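Long-range contacts in ATP-citrate lyase beta-subunit (PDB 6HXJ), which probably takes part in the ATP- and CoA-dependent cleavage of citrate to acetyl-CoA and oxaloacetate, with release of ADP and phosphate: residues I189-I194 with A203-M208; E260-T265 with P311-I316; V351-R356 with E375-H380. One frame throughout, in Å; residues are numbered along the deposited sequence.

Interaction 1 (I189-I194 with A203-M208); sequences INPLVI and ALDAVM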
ATOM      1  N   ILE A 189     -35.182  16.286  63.999  1.00 94.35           N
ATOM      2  CA  ILE A 189     -36.621  16.048  64.073  1.00 96.12           C
ATOM      3  C   ILE A 189     -37.161  16.639  65.385  1.00103.24           C
ATOM      4  O   ILE A 189     -36.825  16.167  66.474  1.00102.66           O
ATOM      5  CB  ILE A 189     -36.986  14.550  63.902  1.00 98.33           C
ATOM      6  CG1 ILE A 189     -36.473  13.984  62.553  1.00 95.40           C
ATOM      7  CG2 ILE A 189     -38.503  14.354  64.068  1.00102.12           C
ATOM      8  CD1 ILE A 189     -36.520  12.487  62.418  1.00 92.78           C
ATOM      9  N   ASN A 190     -37.944  17.702  65.271  1.00102.72           N
ATOM     10  CA  ASN A 190     -38.521  18.368  66.419  1.00105.69           C
ATOM     11  C   ASN A 190     -39.799  19.026  65.973  1.00113.51           C
ATOM     12  O   ASN A 190     -39.746  20.036  65.272  1.00114.48           O
ATOM     13  CB  ASN A 190     -37.559  19.389  67.058  1.00105.18           C
ATOM     14  CG  ASN A 190     -38.039  19.906  68.390  1.00127.44           C
ATOM     15  OD1 ASN A 190     -38.388  19.141  69.307  1.00122.82           O
ATOM     16  ND2 ASN A 190     -38.053  21.222  68.526  1.00118.40           N
ATOM     17  N   PRO A 191     -40.956  18.425  66.304  1.00111.57           N
ATOM     18  CA  PRO A 191     -41.107  17.240  67.152  1.00110.98           C
ATOM     19  C   PRO A 191     -41.276  15.906  66.452  1.00111.28           C
ATOM     20  O   PRO A 191     -41.744  15.822  65.311  1.00110.51           O
ATOM     21  CB  PRO A 191     -42.370  17.571  67.955  1.00117.13           C
ATOM     22  CG  PRO A 191     -43.222  18.395  67.008  1.00123.84           C
ATOM     23  CD  PRO A 191     -42.271  19.011  65.975  1.00116.78           C
ATOM     24  N   LEU A 192     -40.898  14.860  67.183  1.00106.11           N
ATOM     25  CA  LEU A 192     -41.157  13.471  66.849  1.00105.79           C
ATOM     26  C   LEU A 192     -42.371  13.197  67.769  1.00114.33           C
ATOM     27  O   LEU A 192     -42.241  13.110  69.001  1.00115.35           O
ATOM     28  CB  LEU A 192     -39.955  12.537  67.157  1.00102.94           C
ATOM     29  CG  LEU A 192     -40.261  11.018  67.052  1.00108.01           C
ATOM     30  CD1 LEU A 192     -40.396  10.565  65.607  1.00107.46           C
ATOM     31  CD2 LEU A 192     -39.275  10.177  67.839  1.00107.90           C
ATOM     32  N   VAL A 193     -43.556  13.200  67.174  1.00113.15           N
ATOM     33  CA  VAL A 193     -44.780  13.057  67.942  1.00117.08           C
ATOM     34  C   VAL A 193     -45.234  11.605  68.063  1.00124.08           C
ATOM     35  O   VAL A 193     -44.921  10.773  67.209  1.00121.54           O
ATOM     36  CB  VAL A 193     -45.916  13.986  67.431  1.00123.27           C
ATOM     37  CG1 VAL A 193     -45.472  15.445  67.427  1.00121.55           C
ATOM     38  CG2 VAL A 193     -46.425  13.560  66.058  1.00123.57           C
ATOM     39  N   ILE A 194     -45.967  11.324  69.151  1.00125.42           N
ATOM     40  CA  ILE A 194     -46.572  10.028  69.456  1.00128.62           C
ATOM     41  C   ILE A 194     -48.081  10.193  69.657  1.00140.74           C
ATOM     42  O   ILE A 194     -48.526  11.110  70.358  1.00142.11           O
ATOM     43  CB  ILE A 194     -45.888   9.296  70.663  1.00130.91           C
ATOM     44  CG1 ILE A 194     -46.548   7.937  71.020  1.00134.24           C
ATOM     45  CG2 ILE A 194     -45.872  10.167  71.914  1.00132.77           C
ATOM     46  CD1 ILE A 194     -46.454   6.862  70.061  1.00136.93           C
ATOM     47  N   ALA A 203     -42.707  12.062  62.405  1.00124.27           N
ATOM     48  CA  ALA A 203     -41.666  13.085  62.384  1.00121.16           C
ATOM     49  C   ALA A 203     -42.329  14.312  61.795  1.00128.57           C
ATOM     50  O   ALA A 203     -42.601  14.337  60.590  1.00129.32           O
ATOM     51  CB  ALA A 203     -40.515  12.639  61.500  1.00118.50           C
ATOM     52  N   LEU A 204     -42.688  15.281  62.644  1.00127.12           N
ATOM     53  CA  LEU A 204     -43.411  16.459  62.179  1.00129.58           C
ATOM     54  C   LEU A 204     -42.528  17.479  61.440  1.00133.75           C
ATOM     55  O   LEU A 204     -42.884  17.838  60.313  1.00135.27           O
ATOM     56  CB  LEU A 204     -44.211  17.100  63.316  1.00131.99           C
ATOM     57  CG  LEU A 204     -45.729  16.930  63.266  1.00140.16           C
ATOM     58  CD1 LEU A 204     -46.153  15.478  63.039  1.00140.19           C
ATOM     59  CD2 LEU A 204     -46.363  17.494  64.503  1.00144.81           C
ATOM     60  N   ASP A 205     -41.390  17.936  62.044  1.00127.85           N
ATOM     61  CA  ASP A 205     -40.477  18.908  61.408  1.00125.74           C
ATOM     62  C   ASP A 205     -39.154  18.257  61.111  1.00123.35           C
ATOM     63  O   ASP A 205     -38.389  17.953  62.027  1.00121.20           O
ATOM     64  CB  ASP A 205     -40.266  20.180  62.258  1.00129.13           C
ATOM     65  CG  ASP A 205     -41.492  21.064  62.446  1.00151.02           C
ATOM     66  OD1 ASP A 205     -42.140  21.419  61.426  1.00154.81           O
ATOM     67  OD2 ASP A 205     -41.762  21.471  63.604  1.00159.73           O
ATOM     68  N   ALA A 206     -38.867  18.064  59.820  1.00116.89           N
ATOM     69  CA  ALA A 206     -37.655  17.400  59.356  1.00111.82           C
ATOM     70  C   ALA A 206     -36.633  18.360  58.755  1.00110.98           C
ATOM     71  O   ALA A 206     -36.823  18.855  57.631  1.00111.80           O
ATOM     72  CB  ALA A 206     -38.019  16.324  58.343  1.00112.88           C
ATOM     73  N   VAL A 207     -35.530  18.596  59.503  1.00102.43           N
ATOM     74  CA  VAL A 207     -34.405  19.450  59.079  1.00 99.66           C
ATOM     75  C   VAL A 207     -33.216  18.547  58.670  1.00 97.66           C
ATOM     76  O   VAL A 207     -32.495  18.062  59.532  1.00 95.84           O
ATOM     77  CB  VAL A 207     -34.001  20.491  60.163  1.00103.92           C
ATOM     78  CG1 VAL A 207     -32.989  21.487  59.611  1.00103.30           C
ATOM     79  CG2 VAL A 207     -35.216  21.233  60.712  1.00106.88           C
ATOM     80  N   MET A 208     -32.992  18.336  57.372  1.00 91.45           N
ATOM     81  CA  MET A 208     -31.918  17.451  56.926  1.00 87.22           C
ATOM     82  C   MET A 208     -30.851  18.135  56.088  1.00 85.94           C
ATOM     83  O   MET A 208     -31.151  18.755  55.074  1.00 85.79           O
ATOM     84  CB  MET A 208     -32.507  16.270  56.147  1.00 90.33           C
ATOM     85  CG  MET A 208     -31.583  15.148  55.961  1.00 93.25           C
ATOM     86  SD  MET A 208     -32.565  13.835  55.243  1.00101.43           S
ATOM     87  CE  MET A 208     -31.329  12.468  55.209  1.00 97.04           C
TER
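With CG1 of I189 beside the backbone N (chi1 -58°), the CG2 branch lies anti to that N and its methyl meets A203 CB at 3.7 Å. Four residues further along, V193 sets CG1 beside its backbone N and CG2 between N and the carbonyl carbon, a fork whose two methyls meet the two methyls of L204. CG2 of V193 touches CD1 of L204 at 3.6 Å and CG1 of V193 touches CD2 of L204 at 3.7 Å, with the side chains crossing at about a right angle. The P191 ring packs next to them, aslant the base of L204, its CD 3.8 Å from L204 CB.

Two backbone bonds hold the segments together. L204 N donates to P191 O over 2.9 Å, almost straight down the carbonyl (C=O...N angle 173°). N190 N reaches D205 O over a longer 3.3 Å and in the carbonyl plane; the same oxygen also accepts a CA-H...O contact from I189 CA, at 3.3 Å. The peptide between N190 and P191 is cis and the chain turns a corner at N190. This is consistent with the non-hydrogen-bonded pairs I189-A206 and L192-A203 sending their side chains to one face although they are three residues apart, the regular ladder being interrupted between them. On that face F13 of helix 6-15 packs on I189 and A206. D205 makes a salt bridge to K50 through OD1, while N190 ND2 donates to the carbonyl oxygen of G125.

The pairing belongs to a beta hairpin, strands 184-195 and 200-210, broken by an irregular step within the antiparallel sheet of the ATP-grasp domain.

Interaction 2 (E260-T265 with P311-I316); sequences EIALLT and PNIKHI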
ATOM      1  N   GLU A 260     -20.141  50.026  47.005  1.00121.23           N
ATOM      2  CA  GLU A 260     -19.333  50.817  46.079  1.00121.05           C
ATOM      3  C   GLU A 260     -18.096  50.057  45.570  1.00120.43           C
ATOM      4  O   GLU A 260     -17.555  50.418  44.524  1.00119.62           O
ATOM      5  CB  GLU A 260     -18.909  52.159  46.726  1.00125.15           C
ATOM      6  CG  GLU A 260     -19.931  52.819  47.651  1.00141.82           C
ATOM      7  CD  GLU A 260     -21.295  53.141  47.064  1.00174.57           C
ATOM      8  OE1 GLU A 260     -22.293  52.535  47.519  1.00176.43           O
ATOM      9  OE2 GLU A 260     -21.368  53.992  46.146  1.00171.42           O
ATOM     10  N   ILE A 261     -17.625  49.038  46.313  1.00113.85           N
ATOM     11  CA  ILE A 261     -16.412  48.320  45.915  1.00111.07           C
ATOM     12  C   ILE A 261     -16.720  46.899  45.385  1.00112.70           C
ATOM     13  O   ILE A 261     -17.137  46.012  46.135  1.00111.63           O
ATOM     14  CB  ILE A 261     -15.326  48.323  47.036  1.00113.58           C
ATOM     15  CG1 ILE A 261     -15.022  49.745  47.528  1.00116.76           C
ATOM     16  CG2 ILE A 261     -14.041  47.670  46.559  1.00112.02           C
ATOM     17  CD1 ILE A 261     -15.476  50.019  48.931  1.00128.17           C
ATOM     18  N   ALA A 262     -16.427  46.682  44.097  1.00107.47           N
ATOM     19  CA  ALA A 262     -16.637  45.399  43.423  1.00105.11           C
ATOM     20  C   ALA A 262     -15.400  44.489  43.381  1.00101.53           C
ATOM     21  O   ALA A 262     -14.338  44.883  42.906  1.00 99.62           O
ATOM     22  CB  ALA A 262     -17.193  45.627  42.019  1.00107.04           C
ATOM     23  N   LEU A 263     -15.555  43.277  43.880  1.00 94.54           N
ATOM     24  CA  LEU A 263     -14.457  42.320  43.912  1.00 91.57           C
ATOM     25  C   LEU A 263     -14.488  41.361  42.723  1.00 94.06           C
ATOM     26  O   LEU A 263     -15.543  40.809  42.412  1.00 92.16           O
ATOM     27  CB  LEU A 263     -14.464  41.508  45.236  1.00 90.77           C
ATOM     28  CG  LEU A 263     -14.618  42.252  46.560  1.00 95.09           C
ATOM     29  CD1 LEU A 263     -14.901  41.275  47.689  1.00 94.60           C
ATOM     30  CD2 LEU A 263     -13.399  43.130  46.839  1.00 94.69           C
ATOM     31  N   LEU A 264     -13.322  41.154  42.090  1.00 92.04           N
ATOM     32  CA  LEU A 264     -13.065  40.206  41.005  1.00 92.59           C
ATOM     33  C   LEU A 264     -11.752  39.506  41.403  1.00 95.98           C
ATOM     34  O   LEU A 264     -10.689  39.683  40.800  1.00 96.79           O
ATOM     35  CB  LEU A 264     -12.978  40.925  39.631  1.00 94.42           C
ATOM     36  CG  LEU A 264     -12.599  40.093  38.365  1.00 99.21           C
ATOM     37  CD1 LEU A 264     -13.455  38.848  38.194  1.00 99.22           C
ATOM     38  CD2 LEU A 264     -12.625  40.945  37.121  1.00103.70           C
ATOM     39  N   THR A 265     -11.830  38.745  42.482  1.00 90.73           N
ATOM     40  CA  THR A 265     -10.653  38.134  43.082  1.00 88.76           C
ATOM     41  C   THR A 265     -10.518  36.611  42.822  1.00 90.44           C
ATOM     42  O   THR A 265     -11.502  35.870  42.679  1.00 89.07           O
ATOM     43  CB  THR A 265     -10.615  38.495  44.575  1.00 89.79           C
ATOM     44  OG1 THR A 265     -11.861  38.096  45.149  1.00 89.90           O
ATOM     45  CG2 THR A 265     -10.434  40.014  44.803  1.00 83.93           C
ATOM     46  N   PRO A 311     -24.623  47.908  39.640  1.00113.71           N
ATOM     47  CA  PRO A 311     -24.955  49.323  39.837  1.00115.86           C
ATOM     48  C   PRO A 311     -24.116  50.035  40.893  1.00119.78           C
ATOM     49  O   PRO A 311     -23.767  49.455  41.938  1.00117.42           O
ATOM     50  CB  PRO A 311     -26.433  49.287  40.234  1.00119.68           C
ATOM     51  CG  PRO A 311     -26.613  47.984  40.915  1.00122.07           C
ATOM     52  CD  PRO A 311     -25.655  47.031  40.245  1.00115.01           C
ATOM     53  N   ASN A 312     -23.852  51.329  40.618  1.00117.92           N
ATOM     54  CA  ASN A 312     -23.113  52.297  41.438  1.00118.25           C
ATOM     55  C   ASN A 312     -21.806  51.726  42.060  1.00117.72           C
ATOM     56  O   ASN A 312     -21.575  51.762  43.277  1.00118.21           O
ATOM     57  CB  ASN A 312     -24.015  52.992  42.499  1.00122.99           C
ATOM     58  CG  ASN A 312     -25.028  52.109  43.206  1.00139.94           C
ATOM     59  OD1 ASN A 312     -24.703  51.341  44.133  1.00126.36           O
ATOM     60  ND2 ASN A 312     -26.290  52.211  42.779  1.00130.49           N
ATOM     61  N   ILE A 313     -20.945  51.224  41.197  1.00109.65           N
ATOM     62  CA  ILE A 313     -19.657  50.724  41.663  1.00105.60           C
ATOM     63  C   ILE A 313     -18.568  51.760  41.346  1.00108.65           C
ATOM     64  O   ILE A 313     -18.499  52.277  40.230  1.00109.32           O
ATOM     65  CB  ILE A 313     -19.338  49.281  41.194  1.00105.15           C
ATOM     66  CG1 ILE A 313     -19.215  49.155  39.665  1.00105.08           C
ATOM     67  CG2 ILE A 313     -20.365  48.307  41.753  1.00105.19           C
ATOM     68  CD1 ILE A 313     -18.486  47.920  39.199  1.00109.12           C
ATOM     69  N   LYS A 314     -17.741  52.090  42.336  1.00104.27           N
ATOM     70  CA  LYS A 314     -16.701  53.105  42.157  1.00105.67           C
ATOM     71  C   LYS A 314     -15.328  52.523  41.785  1.00108.02           C
ATOM     72  O   LYS A 314     -14.655  53.100  40.932  1.00107.86           O
ATOM     73  CB  LYS A 314     -16.613  54.043  43.385  1.00109.70           C
ATOM     74  CG  LYS A 314     -17.729  55.089  43.428  1.00117.60           C
ATOM     75  CD  LYS A 314     -18.271  55.344  44.841  1.00123.61           C
ATOM     76  CE  LYS A 314     -18.128  56.779  45.309  1.00129.69           C
ATOM     77  NZ  LYS A 314     -19.037  57.719  44.595  1.00135.35           N
ATOM     78  N   HIS A 315     -14.898  51.409  42.437  1.00103.28           N
ATOM     79  CA  HIS A 315     -13.604  50.737  42.204  1.00101.02           C
ATOM     80  C   HIS A 315     -13.844  49.288  41.856  1.00 99.75           C
ATOM     81  O   HIS A 315     -14.852  48.720  42.276  1.00 97.16           O
ATOM     82  CB  HIS A 315     -12.696  50.796  43.468  1.00102.34           C
ATOM     83  CG  HIS A 315     -12.588  52.160  44.068  1.00109.94           C
ATOM     84  ND1 HIS A 315     -11.717  53.105  43.550  1.00114.53           N
ATOM     85  CD2 HIS A 315     -13.315  52.727  45.061  1.00113.62           C
ATOM     86  CE1 HIS A 315     -11.911  54.202  44.270  1.00117.00           C
ATOM     87  NE2 HIS A 315     -12.861  54.023  45.191  1.00117.03           N
ATOM     88  N   ILE A 316     -12.898  48.671  41.132  1.00 96.19           N
ATOM     89  CA  ILE A 316     -12.907  47.224  40.853  1.00 94.30           C
ATOM     90  C   ILE A 316     -11.613  46.668  41.476  1.00 98.36           C
ATOM     91  O   ILE A 316     -10.533  47.205  41.210  1.00 98.70           O
ATOM     92  CB  ILE A 316     -13.027  46.803  39.341  1.00 97.30           C
ATOM     93  CG1 ILE A 316     -14.213  47.475  38.597  1.00 98.67           C
ATOM     94  CG2 ILE A 316     -13.086  45.253  39.175  1.00 96.73           C
ATOM     95  CD1 ILE A 316     -14.098  47.417  37.089  1.00 91.05           C
TER
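E260 and A262 carry the backbone bonding to K314 and H315. K314 N donates to E260 O at 2.8 Å, lying in the carbonyl plane, and A262 N donates to H315 O at 3.2 Å, tilted 24° from that plane. CA-H...O contacts supplement them: I316 CA approaches A262 O at 3.4 Å, and I313 CA makes a longer one to the E260 O that K314 already uses. The bridges I261-H315 and A262-I316 are parallel.

These strands, 261-266 and 315-318, lie side by side in the mixed sheet of the citrate-binding region, an alpha/beta fold of the succinyl-CoA synthetase type. The chain between them runs through helix 268-280, strand 287-292 and helix 297-309, and the L264 side chain is about 11 Å from a bound citrate anion.

Apolar contacts occupy the A262 face. I313 holds CG1 between its backbone N and carbonyl carbon (chi1 63°), and the chain then extends so that CD1 reaches A262 CB at 3.9 Å. I307 of helix 297-309 packs on A262 and L264, and L264 CB meets I316 CG2 more loosely, at 4.4 Å.

On the other face I261 CG1 comes to the edge of the H315 imidazole, near its plane, 4.2 Å from CD2; the same ring also meets W354, with the planes at about 50°.

Charged groups sit at the start of the pair. E260 and K314 run side by side in one direction, and the E260 chain, bent at chi2, sets OE2 3.6 Å from K314 CD, along the aliphatic stem, with the ammonium too distant for a salt bridge.

Interaction 3 (V351-R356 with E375-H380); sequences VKIWVR and EGFDIH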
ATOM      1  N   VAL A 351     -14.980  54.538  36.658  1.00116.35           N
ATOM      2  CA  VAL A 351     -14.509  53.485  37.561  1.00112.45           C
ATOM      3  C   VAL A 351     -12.993  53.255  37.418  1.00115.08           C
ATOM      4  O   VAL A 351     -12.449  53.276  36.305  1.00114.98           O
ATOM      5  CB  VAL A 351     -15.315  52.169  37.436  1.00113.55           C
ATOM      6  CG1 VAL A 351     -16.799  52.404  37.670  1.00114.42           C
ATOM      7  CG2 VAL A 351     -15.089  51.546  36.082  1.00113.11           C
ATOM      8  N   LYS A 352     -12.320  53.166  38.561  1.00111.09           N
ATOM      9  CA  LYS A 352     -10.890  52.900  38.651  1.00110.14           C
ATOM     10  C   LYS A 352     -10.758  51.394  38.904  1.00111.64           C
ATOM     11  O   LYS A 352     -11.535  50.825  39.672  1.00109.86           O
ATOM     12  CB  LYS A 352     -10.243  53.723  39.791  1.00113.63           C
ATOM     13  CG  LYS A 352     -10.305  55.233  39.561  1.00121.91           C
ATOM     14  CD  LYS A 352      -9.909  56.042  40.787  1.00129.45           C
ATOM     15  CE  LYS A 352     -10.094  57.530  40.576  1.00137.61           C
ATOM     16  NZ  LYS A 352      -8.976  58.134  39.799  1.00144.31           N
ATOM     17  N   ILE A 353      -9.821  50.742  38.227  1.00107.63           N
ATOM     18  CA  ILE A 353      -9.567  49.309  38.382  1.00104.53           C
ATOM     19  C   ILE A 353      -8.251  49.173  39.155  1.00110.09           C
ATOM     20  O   ILE A 353      -7.289  49.883  38.851  1.00111.44           O
ATOM     21  CB  ILE A 353      -9.555  48.559  36.997  1.00106.47           C
ATOM     22  CG1 ILE A 353     -10.929  48.696  36.280  1.00107.37           C
ATOM     23  CG2 ILE A 353      -9.188  47.078  37.154  1.00103.60           C
ATOM     24  CD1 ILE A 353     -10.977  48.367  34.806  1.00108.49           C
ATOM     25  N   TRP A 354      -8.227  48.281  40.176  1.00105.61           N
ATOM     26  CA  TRP A 354      -7.057  47.997  41.016  1.00104.42           C
ATOM     27  C   TRP A 354      -6.654  46.544  40.821  1.00102.20           C
ATOM     28  O   TRP A 354      -7.429  45.638  41.131  1.00 99.66           O
ATOM     29  CB  TRP A 354      -7.351  48.305  42.496  1.00104.43           C
ATOM     30  CG  TRP A 354      -7.837  49.704  42.737  1.00109.20           C
ATOM     31  CD1 TRP A 354      -9.129  50.148  42.717  1.00112.92           C
ATOM     32  CD2 TRP A 354      -7.022  50.853  42.969  1.00112.77           C
ATOM     33  NE1 TRP A 354      -9.171  51.498  42.954  1.00116.02           N
ATOM     34  CE2 TRP A 354      -7.891  51.960  43.120  1.00119.47           C
ATOM     35  CE3 TRP A 354      -5.634  51.051  43.109  1.00115.78           C
ATOM     36  CZ2 TRP A 354      -7.419  53.252  43.388  1.00122.90           C
ATOM     37  CZ3 TRP A 354      -5.166  52.329  43.373  1.00121.55           C
ATOM     38  CH2 TRP A 354      -6.053  53.414  43.512  1.00124.77           C
ATOM     39  N   VAL A 355      -5.460  46.328  40.264  1.00 96.74           N
ATOM     40  CA  VAL A 355      -4.938  45.005  39.962  1.00 93.41           C
ATOM     41  C   VAL A 355      -3.728  44.685  40.840  1.00 96.80           C
ATOM     42  O   VAL A 355      -2.801  45.494  40.946  1.00 98.33           O
ATOM     43  CB  VAL A 355      -4.622  44.838  38.440  1.00 96.66           C
ATOM     44  CG1 VAL A 355      -4.171  43.418  38.109  1.00 93.61           C
ATOM     45  CG2 VAL A 355      -5.820  45.208  37.586  1.00 97.29           C
ATOM     46  N   ARG A 356      -3.758  43.511  41.475  1.00 89.98           N
ATOM     47  CA  ARG A 356      -2.650  42.957  42.258  1.00 88.69           C
ATOM     48  C   ARG A 356      -2.745  41.451  42.094  1.00 89.52           C
ATOM     49  O   ARG A 356      -3.743  40.844  42.493  1.00 88.37           O
ATOM     50  CB  ARG A 356      -2.666  43.385  43.745  1.00 86.94           C
ATOM     51  CG  ARG A 356      -1.393  43.026  44.510  1.00 90.91           C
ATOM     52  CD  ARG A 356      -1.465  41.626  45.091  1.00 93.97           C
ATOM     53  NE  ARG A 356      -0.262  41.271  45.836  1.00 88.17           N
ATOM     54  CZ  ARG A 356       0.061  40.036  46.196  1.00 93.69           C
ATOM     55  NH1 ARG A 356      -0.723  39.010  45.865  1.00 85.64           N
ATOM     56  NH2 ARG A 356       1.178  39.810  46.873  1.00 77.87           N
ATOM     57  N   GLU A 375      -5.836  52.405  26.402  1.00128.67           N
ATOM     58  CA  GLU A 375      -7.214  52.336  25.942  1.00126.42           C
ATOM     59  C   GLU A 375      -8.137  53.249  26.760  1.00128.29           C
ATOM     60  O   GLU A 375      -9.345  53.237  26.534  1.00127.24           O
ATOM     61  CB  GLU A 375      -7.703  50.884  25.932  1.00123.46           C
ATOM     62  CG  GLU A 375      -7.049  50.039  24.849  1.00129.64           C
ATOM     63  CD  GLU A 375      -7.267  48.550  24.997  1.00137.00           C
ATOM     64  OE1 GLU A 375      -6.262  47.809  25.108  1.00118.53           O
ATOM     65  OE2 GLU A 375      -8.445  48.123  24.988  1.00126.89           O
ATOM     66  N   GLY A 376      -7.570  54.038  27.675  1.00125.69           N
ATOM     67  CA  GLY A 376      -8.300  55.009  28.488  1.00127.55           C
ATOM     68  C   GLY A 376      -8.835  54.554  29.835  1.00130.64           C
ATOM     69  O   GLY A 376      -9.588  55.296  30.482  1.00131.33           O
ATOM     70  N   PHE A 377      -8.455  53.336  30.271  1.00125.16           N
ATOM     71  CA  PHE A 377      -8.882  52.768  31.555  1.00122.22           C
ATOM     72  C   PHE A 377      -8.059  53.363  32.698  1.00128.96           C
ATOM     73  O   PHE A 377      -6.824  53.431  32.593  1.00130.05           O
ATOM     74  CB  PHE A 377      -8.695  51.237  31.561  1.00119.95           C
ATOM     75  CG  PHE A 377      -9.694  50.458  30.750  1.00120.44           C
ATOM     76  CD1 PHE A 377     -10.851  49.967  31.335  1.00121.64           C
ATOM     77  CD2 PHE A 377      -9.447  50.155  29.417  1.00123.88           C
ATOM     78  CE1 PHE A 377     -11.767  49.224  30.590  1.00122.24           C
ATOM     79  CE2 PHE A 377     -10.374  49.431  28.666  1.00126.32           C
ATOM     80  CZ  PHE A 377     -11.517  48.956  29.263  1.00122.56           C
ATOM     81  N   ASP A 378      -8.739  53.753  33.807  1.00125.34           N
ATOM     82  CA  ASP A 378      -8.092  54.256  35.032  1.00125.33           C
ATOM     83  C   ASP A 378      -7.618  53.009  35.871  1.00123.74           C
ATOM     84  O   ASP A 378      -8.090  52.751  36.982  1.00121.24           O
ATOM     85  CB  ASP A 378      -9.078  55.159  35.806  1.00128.55           C
ATOM     86  CG  ASP A 378      -8.444  56.171  36.753  1.00143.27           C
ATOM     87  OD1 ASP A 378      -7.606  55.764  37.591  1.00142.02           O
ATOM     88  OD2 ASP A 378      -8.856  57.349  36.722  1.00156.57           O
ATOM     89  N   ILE A 379      -6.693  52.234  35.287  1.00118.53           N
ATOM     90  CA  ILE A 379      -6.201  50.979  35.843  1.00115.05           C
ATOM     91  C   ILE A 379      -4.807  51.119  36.494  1.00119.43           C
ATOM     92  O   ILE A 379      -3.856  51.592  35.859  1.00120.87           O
ATOM     93  CB  ILE A 379      -6.276  49.842  34.757  1.00116.55           C
ATOM     94  CG1 ILE A 379      -5.925  48.453  35.337  1.00113.37           C
ATOM     95  CG2 ILE A 379      -5.460  50.143  33.488  1.00120.41           C
ATOM     96  CD1 ILE A 379      -6.470  47.293  34.534  1.00114.62           C
ATOM     97  N   HIS A 380      -4.710  50.693  37.780  1.00114.77           N
ATOM     98  CA  HIS A 380      -3.468  50.635  38.573  1.00115.23           C
ATOM     99  C   HIS A 380      -3.138  49.155  38.755  1.00114.31           C
ATOM    100  O   HIS A 380      -3.961  48.397  39.281  1.00110.66           O
ATOM    101  CB  HIS A 380      -3.608  51.368  39.931  1.00117.83           C
ATOM    102  CG  HIS A 380      -4.044  52.801  39.797  1.00125.30           C
ATOM    103  ND1 HIS A 380      -5.389  53.146  39.686  1.00127.10           N
ATOM    104  CD2 HIS A 380      -3.299  53.927  39.710  1.00131.34           C
ATOM    105  CE1 HIS A 380      -5.413  54.461  39.545  1.00130.40           C
ATOM    106  NE2 HIS A 380      -4.182  54.979  39.562  1.00133.55           N
TER
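The beta-alpha-beta unit of strand 352-356, helix 362-371 and strand 378-382 is closed here, where I353 and V355 hydrogen-bond to the backbone of D378 and H380. I353 is held at both its polar backbone atoms: its N takes D378 O at 2.9 Å from above the carbonyl plane, and its O accepts H380 N at 2.9 Å. V355 N then bonds to H380 O at 2.7 Å.

On one face W354 and H380 form an offset stack, centroids 4.5 Å apart and planes at 16°, with ND1 of H380 over the rim of the indole. Both rings leave the backbone with CG beside N (chi1 -55° and -56°), which lays them alongside each other. Nearby, K352 bends at chi4 so that NZ meets D378 OD2 at 3.2 Å on its syn side, a salt bridge well out of the carboxylate plane.

The opposite face is apolar. I379 CD1 rests against both I353 CG2 and V355 CG2, 3.8 Å from each. I353 CD1 reaches F377 CD1, and F339 of helix 328-344 packs on both residues. Parallel neighbours joined through a helix make the beta-alpha-beta crossover of an alpha/beta sheet, with 378-382 an outermost strand within this chain.

How the interactions relate
From the N terminus, interaction 1 comes first and closes a short hairpin of the ATP-grasp part. Interaction 2 follows and closes a longer loop of two helices and a strand, and interaction 3 a shorter one around a single helix. All three are in series; none nests or crosses. Interaction 1 lies across the chain's centre from the others, its centre 44 Å from that of interaction 2 and 55 Å from that of interaction 3. Interactions 2 and 3, centres 12 Å apart, share one sheet: strands 315-318 and 352-356 are neighbours, probably hydrogen-bonded from I316 N to K352 O and from W354 N to I316 O.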